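Local coordinates for protease (Helicobacter pylori, PDB 5EUF), which probably acts as a zinc-dependent M16-family peptidase that cleaves the cytoplasmic domain of human junctional adhesion molecule A, weakening the gastric epithelial barrier, at residues S41-M54 with Y160-W174. Residues are numbered along the deposited sequence; the frame is centred on the assembly and turned at random.
With ZN (zinc ion), chain G.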
loop_
_atom_site.group_PDB
_atom_site.type_symbol
_atom_site.label_atom_id
_atom_site.label_comp_id
_atom_site.label_asym_id
_atom_site.label_seq_id
_atom_site.Cartn_x
_atom_site.Cartn_y
_atom_site.Cartn_z
ATOM N N SER B 41 -2.712 -13.637 2.952
ATOM C CA SER B 41 -2.043 -12.426 2.510
ATOM C C SER B 41 -2.375 -11.265 3.442
ATOM O O SER B 41 -1.689 -10.242 3.437
ATOM C CB SER B 41 -2.438 -12.087 1.073
ATOM O OG SER B 41 -3.827 -11.826 0.973
ATOM N N ARG B 42 -3.426 -11.433 4.242
ATOM C CA ARG B 42 -3.860 -10.386 5.161
ATOM C C ARG B 42 -2.906 -10.273 6.348
ATOM O O ARG B 42 -2.922 -9.285 7.082
ATOM C CB ARG B 42 -5.285 -10.650 5.654
ATOM C CG ARG B 42 -5.350 -11.534 6.881
ATOM C CD ARG B 42 -6.767 -11.693 7.400
ATOM N NE ARG B 42 -6.760 -11.989 8.827
ATOM C CZ ARG B 42 -7.026 -11.092 9.768
ATOM N NH1 ARG B 42 -7.338 -9.852 9.424
ATOM N NH2 ARG B 42 -6.989 -11.435 11.050
ATOM N N ASN B 43 -2.076 -11.294 6.529
ATOM C CA ASN B 43 -1.083 -11.292 7.594
ATOM C C ASN B 43 0.285 -10.856 7.082
ATOM O O ASN B 43 1.291 -10.988 7.778
ATOM C CB ASN B 43 -0.988 -12.674 8.234
ATOM C CG ASN B 43 -2.329 -13.187 8.711
ATOM O OD1 ASN B 43 -3.012 -13.931 8.003
ATOM N ND2 ASN B 43 -2.717 -12.791 9.917
ATOM N N GLU B 44 0.317 -10.340 5.859
ATOM C CA GLU B 44 1.559 -9.865 5.261
ATOM C C GLU B 44 1.670 -8.350 5.352
ATOM O O GLU B 44 0.756 -7.671 5.826
ATOM C CB GLU B 44 1.655 -10.301 3.798
ATOM C CG GLU B 44 1.556 -11.799 3.582
ATOM C CD GLU B 44 1.500 -12.159 2.115
ATOM O OE1 GLU B 44 1.360 -11.233 1.288
ATOM O OE2 GLU B 44 1.598 -13.363 1.785
ATOM N N VAL B 45 2.802 -7.829 4.893
ATOM C CA VAL B 45 3.063 -6.395 4.882
ATOM C C VAL B 45 3.715 -6.021 3.555
ATOM O O VAL B 45 4.572 -6.756 3.060
ATOM C CB VAL B 45 3.978 -5.972 6.055
ATOM C CG1 VAL B 45 4.294 -4.495 5.975
ATOM C CG2 VAL B 45 3.329 -6.299 7.391
HETATM N N MSE B 46 3.310 -4.892 2.975
HETATM C CA MSE B 46 3.842 -4.486 1.677
HETATM C C MSE B 46 5.351 -4.265 1.746
HETATM O O MSE B 46 5.850 -3.529 2.595
HETATM C CB MSE B 46 3.144 -3.225 1.171
HETATM C CG MSE B 46 3.375 -2.967 -0.310
HETATM SE SE MSE B 46 2.182 -1.620 -1.064
HETATM C CE MSE B 46 2.728 -0.099 0.023
ATOM N N GLY B 47 6.067 -4.916 0.839
ATOM C CA GLY B 47 7.514 -4.976 0.904
ATOM C C GLY B 47 7.924 -6.415 1.148
ATOM O O GLY B 47 8.995 -6.853 0.728
ATOM N N LYS B 48 7.049 -7.149 1.831
ATOM C CA LYS B 48 7.262 -8.561 2.126
ATOM C C LYS B 48 5.985 -9.361 1.869
ATOM O O LYS B 48 5.596 -10.203 2.680
ATOM C CB LYS B 48 7.716 -8.746 3.576
ATOM C CG LYS B 48 9.028 -8.058 3.922
ATOM C CD LYS B 48 10.176 -8.627 3.109
ATOM C CE LYS B 48 11.490 -7.966 3.474
ATOM N NZ LYS B 48 12.595 -8.415 2.585
ATOM N N SER B 49 5.336 -9.091 0.738
ATOM C CA SER B 49 4.065 -9.729 0.408
ATOM C C SER B 49 4.251 -10.988 -0.433
ATOM O O SER B 49 5.301 -11.187 -1.046
ATOM C CB SER B 49 3.156 -8.755 -0.336
ATOM O OG SER B 49 3.639 -8.524 -1.646
ATOM N N GLY B 50 3.223 -11.832 -0.455
ATOM C CA GLY B 50 3.262 -13.077 -1.201
ATOM C C GLY B 50 3.979 -14.199 -0.472
ATOM O O GLY B 50 4.153 -15.287 -1.019
ATOM N N ILE B 51 4.397 -13.936 0.763
ATOM C CA ILE B 51 5.158 -14.911 1.540
ATOM C C ILE B 51 4.280 -16.076 1.987
ATOM O O ILE B 51 4.706 -17.232 1.960
ATOM C CB ILE B 51 5.814 -14.256 2.775
ATOM C CG1 ILE B 51 6.873 -13.244 2.335
ATOM C CG2 ILE B 51 6.446 -15.305 3.675
ATOM C CD1 ILE B 51 7.706 -12.696 3.474
ATOM N N ALA B 52 3.051 -15.767 2.389
ATOM C CA ALA B 52 2.100 -16.792 2.802
ATOM C C ALA B 52 1.890 -17.807 1.680
ATOM O O ALA B 52 1.766 -19.007 1.928
ATOM C CB ALA B 52 0.776 -16.160 3.209
ATOM N N HIS B 53 1.872 -17.307 0.448
ATOM C CA HIS B 53 1.716 -18.136 -0.740
ATOM C C HIS B 53 2.979 -18.938 -1.051
ATOM O O HIS B 53 2.896 -20.082 -1.491
ATOM C CB HIS B 53 1.340 -17.265 -1.939
ATOM C CG HIS B 53 1.209 -18.021 -3.225
ATOM N ND1 HIS B 53 2.218 -18.075 -4.162
ATOM C CD2 HIS B 53 0.182 -18.741 -3.737
ATOM C CE1 HIS B 53 1.823 -18.802 -5.192
ATOM N NE2 HIS B 53 0.592 -19.219 -4.958
HETATM N N MSE B 54 4.143 -18.334 -0.831
HETATM C CA MSE B 54 5.416 -19.022 -1.047
HETATM C C MSE B 54 5.525 -20.252 -0.148
HETATM O O MSE B 54 5.987 -21.309 -0.580
HETATM C CB MSE B 54 6.595 -18.074 -0.801
HETATM C CG MSE B 54 7.975 -18.740 -0.804
HETATM SE SE MSE B 54 8.612 -19.338 -2.557
HETATM C CE MSE B 54 10.404 -19.905 -2.052
ATOM N N TYR B 160 -5.536 -6.217 2.079
ATOM C CA TYR B 160 -6.287 -6.611 0.890
ATOM C C TYR B 160 -5.931 -5.706 -0.287
ATOM O O TYR B 160 -6.492 -5.834 -1.375
ATOM C CB TYR B 160 -7.795 -6.570 1.149
ATOM C CG TYR B 160 -8.296 -7.640 2.093
ATOM C CD1 TYR B 160 -7.496 -8.719 2.445
ATOM C CD2 TYR B 160 -9.578 -7.574 2.628
ATOM C CE1 TYR B 160 -7.956 -9.700 3.309
ATOM C CE2 TYR B 160 -10.046 -8.548 3.490
ATOM C CZ TYR B 160 -9.232 -9.607 3.826
ATOM O OH TYR B 160 -9.697 -10.577 4.683
ATOM N N HIS B 161 -4.996 -4.789 -0.051
ATOM C CA HIS B 161 -4.438 -3.930 -1.089
ATOM C C HIS B 161 -3.784 -4.759 -2.192
ATOM O O HIS B 161 -3.664 -4.313 -3.333
ATOM C CB HIS B 161 -3.421 -2.965 -0.475
ATOM C CG HIS B 161 -2.847 -1.980 -1.445
ATOM N ND1 HIS B 161 -3.601 -0.985 -2.032
ATOM C CD2 HIS B 161 -1.588 -1.825 -1.917
ATOM C CE1 HIS B 161 -2.831 -0.265 -2.829
ATOM N NE2 HIS B 161 -1.605 -0.754 -2.778
ATOM N N TRP B 162 -3.361 -5.968 -1.840
ATOM C CA TRP B 162 -2.764 -6.886 -2.801
ATOM C C TRP B 162 -3.338 -8.296 -2.660
ATOM O O TRP B 162 -3.754 -8.711 -1.576
ATOM C CB TRP B 162 -1.242 -6.919 -2.639
ATOM C CG TRP B 162 -0.781 -7.408 -1.292
ATOM C CD1 TRP B 162 -0.514 -8.698 -0.937
ATOM C CD2 TRP B 162 -0.534 -6.613 -0.125
ATOM N NE1 TRP B 162 -0.118 -8.757 0.376
ATOM C CE2 TRP B 162 -0.122 -7.491 0.898
ATOM C CE3 TRP B 162 -0.623 -5.246 0.154
ATOM C CZ2 TRP B 162 0.203 -7.046 2.178
ATOM C CZ3 TRP B 162 -0.300 -4.805 1.424
ATOM C CH2 TRP B 162 0.108 -5.703 2.420
ATOM N N THR B 163 -3.363 -9.021 -3.774
ATOM C CA THR B 163 -3.793 -10.414 -3.793
ATOM C C THR B 163 -2.632 -11.299 -3.324
ATOM O O THR B 163 -1.482 -10.858 -3.332
ATOM C CB THR B 163 -4.262 -10.822 -5.201
ATOM O OG1 THR B 163 -3.128 -10.969 -6.064
ATOM C CG2 THR B 163 -5.204 -9.768 -5.766
ATOM N N PRO B 164 -2.922 -12.543 -2.895
ATOM C CA PRO B 164 -1.884 -13.408 -2.311
ATOM C C PRO B 164 -0.634 -13.668 -3.171
ATOM O O PRO B 164 0.335 -14.213 -2.645
ATOM C CB PRO B 164 -2.633 -14.729 -2.059
ATOM C CG PRO B 164 -3.944 -14.602 -2.771
ATOM C CD PRO B 164 -4.256 -13.150 -2.764
ATOM N N ILE B 165 -0.641 -13.288 -4.445
ATOM C CA ILE B 165 0.542 -13.472 -5.286
ATOM C C ILE B 165 1.642 -12.481 -4.895
ATOM O O ILE B 165 2.830 -12.769 -5.041
ATOM C CB ILE B 165 0.207 -13.322 -6.794
ATOM C CG1 ILE B 165 1.417 -13.685 -7.661
ATOM C CG2 ILE B 165 -0.269 -11.913 -7.116
ATOM C CD1 ILE B 165 1.899 -15.110 -7.489
ATOM N N GLY B 166 1.242 -11.320 -4.382
ATOM C CA GLY B 166 2.188 -10.306 -3.954
ATOM C C GLY B 166 2.777 -9.494 -5.090
ATOM O O GLY B 166 2.489 -9.738 -6.260
ATOM N N PHE B 167 3.607 -8.517 -4.740
ATOM C CA PHE B 167 4.287 -7.690 -5.731
ATOM C C PHE B 167 5.575 -8.356 -6.198
ATOM O O PHE B 167 6.236 -9.046 -5.423
ATOM C CB PHE B 167 4.578 -6.302 -5.156
ATOM C CG PHE B 167 3.346 -5.493 -4.891
ATOM C CD1 PHE B 167 2.745 -4.775 -5.912
ATOM C CD2 PHE B 167 2.781 -5.459 -3.629
ATOM C CE1 PHE B 167 1.603 -4.031 -5.676
ATOM C CE2 PHE B 167 1.639 -4.717 -3.386
ATOM C CZ PHE B 167 1.050 -4.001 -4.412
HETATM N N MSE B 168 5.926 -8.150 -7.465
HETATM C CA MSE B 168 7.093 -8.809 -8.041
HETATM C C MSE B 168 8.371 -8.470 -7.279
HETATM O O MSE B 168 9.162 -9.360 -6.964
HETATM C CB MSE B 168 7.256 -8.439 -9.517
HETATM C CG MSE B 168 8.517 -9.016 -10.152
HETATM SE SE MSE B 168 8.474 -10.962 -10.345
HETATM C CE MSE B 168 7.556 -11.055 -12.064
ATOM N N ASP B 169 8.569 -7.190 -6.976
ATOM C CA ASP B 169 9.773 -6.766 -6.268
ATOM C C ASP B 169 9.804 -7.300 -4.838
ATOM O O ASP B 169 10.876 -7.482 -4.263
ATOM C CB ASP B 169 9.892 -5.241 -6.263
ATOM C CG ASP B 169 10.432 -4.695 -7.571
ATOM O OD1 ASP B 169 11.090 -5.458 -8.308
ATOM O OD2 ASP B 169 10.203 -3.502 -7.858
ATOM N N ASP B 170 8.631 -7.548 -4.266
ATOM C CA ASP B 170 8.567 -8.196 -2.962
ATOM C C ASP B 170 9.121 -9.604 -3.081
ATOM O O ASP B 170 10.032 -9.990 -2.346
ATOM C CB ASP B 170 7.136 -8.226 -2.432
ATOM C CG ASP B 170 6.708 -6.900 -1.858
ATOM O OD1 ASP B 170 7.437 -5.911 -2.074
ATOM O OD2 ASP B 170 5.651 -6.840 -1.195
ATOM N N ILE B 171 8.562 -10.355 -4.027
ATOM C CA ILE B 171 9.016 -11.702 -4.344
ATOM C C ILE B 171 10.511 -11.723 -4.614
ATOM O O ILE B 171 11.231 -12.598 -4.138
ATOM C CB ILE B 171 8.279 -12.265 -5.579
ATOM C CG1 ILE B 171 6.774 -12.352 -5.317
ATOM C CG2 ILE B 171 8.841 -13.626 -5.964
ATOM C CD1 ILE B 171 5.972 -12.828 -6.506
ATOM N N GLN B 172 10.975 -10.736 -5.367
ATOM C CA GLN B 172 12.367 -10.680 -5.783
ATOM C C GLN B 172 13.304 -10.369 -4.618
ATOM O O GLN B 172 14.490 -10.689 -4.671
ATOM C CB GLN B 172 12.541 -9.637 -6.888
ATOM C CG GLN B 172 13.636 -9.974 -7.880
ATOM C CD GLN B 172 13.328 -11.227 -8.671
ATOM O OE1 GLN B 172 12.165 -11.569 -8.882
ATOM N NE2 GLN B 172 14.372 -11.923 -9.110
ATOM N N ASN B 173 12.773 -9.758 -3.564
ATOM C CA ASN B 173 13.608 -9.332 -2.445
ATOM C C ASN B 173 13.382 -10.115 -1.155
ATOM O O ASN B 173 13.809 -9.687 -0.082
ATOM C CB ASN B 173 13.397 -7.844 -2.176
ATOM C CG ASN B 173 14.121 -6.967 -3.173
ATOM O OD1 ASN B 173 15.273 -6.588 -2.956
ATOM N ND2 ASN B 173 13.454 -6.642 -4.274
ATOM N N TRP B 174 12.713 -11.258 -1.261
ATOM C CA TRP B 174 12.552 -12.145 -0.116
ATOM C C TRP B 174 13.909 -12.615 0.384
ATOM O O TRP B 174 14.863 -12.710 -0.386
ATOM C CB TRP B 174 11.695 -13.361 -0.474
ATOM C CG TRP B 174 10.238 -13.076 -0.665
ATOM C CD1 TRP B 174 9.522 -12.042 -0.137
ATOM C CD2 TRP B 174 9.316 -13.845 -1.445
ATOM N NE1 TRP B 174 8.210 -12.118 -0.540
ATOM C CE2 TRP B 174 8.058 -13.218 -1.344
ATOM C CE3 TRP B 174 9.433 -15.005 -2.219
ATOM C CZ2 TRP B 174 6.925 -13.711 -1.988
ATOM C CZ3 TRP B 174 8.306 -15.493 -2.856
ATOM C CH2 TRP B 174 7.069 -14.847 -2.737
HETATM ZN ZN ZN G . 0.446 -21.017 -6.549
#
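A buried loop-and-helix contact, built on two tryptophans and two carboxylates, sits at the N-terminal end of helix 51-58, which carries the inverted HXXEH zinc motif of M16 peptidases: Asp-170 of helix 168-172 grips the loop 47-49 that leads into it. OD2 of Asp-170 accepts three hydrogen bonds, from Gly-47 N (2.8 Å), Ser-49 N and Ser-49 OG (2.7 Å). While donating to Asp-170, Ser-49 OG accepts from Phe-167 N (3.1 Å), the N-cap residue of helix 168-172. Ser-49 CB lies over one face of the Trp-162 indole, 3.7 Å from the five-membered ring centroid. At that ring's edge, NE1 donates to Glu-44 OE1 (3.0 Å), carboxylate and indole 13° apart; Gly-50 N hydrogen-bonds to the same oxygen from the other face of the carboxylate plane. Glu-44 OE2 takes Ala-52 N at the start of the zinc helix. Trp-174 presents its edge to Ser-49 O, a weak NE1 bond, and packs on Ile-51 and Met-54. Selenomethionine Met-46 packs CB on Trp-162 and selenium obliquely against Phe-167, whose ring stacks on Tyr-157 of the second subunit. Farther along, His-53 binds zinc with Glu-133, its NE2 2.4 Å from the metal and its CB 3.3 Å from Pro-164 O.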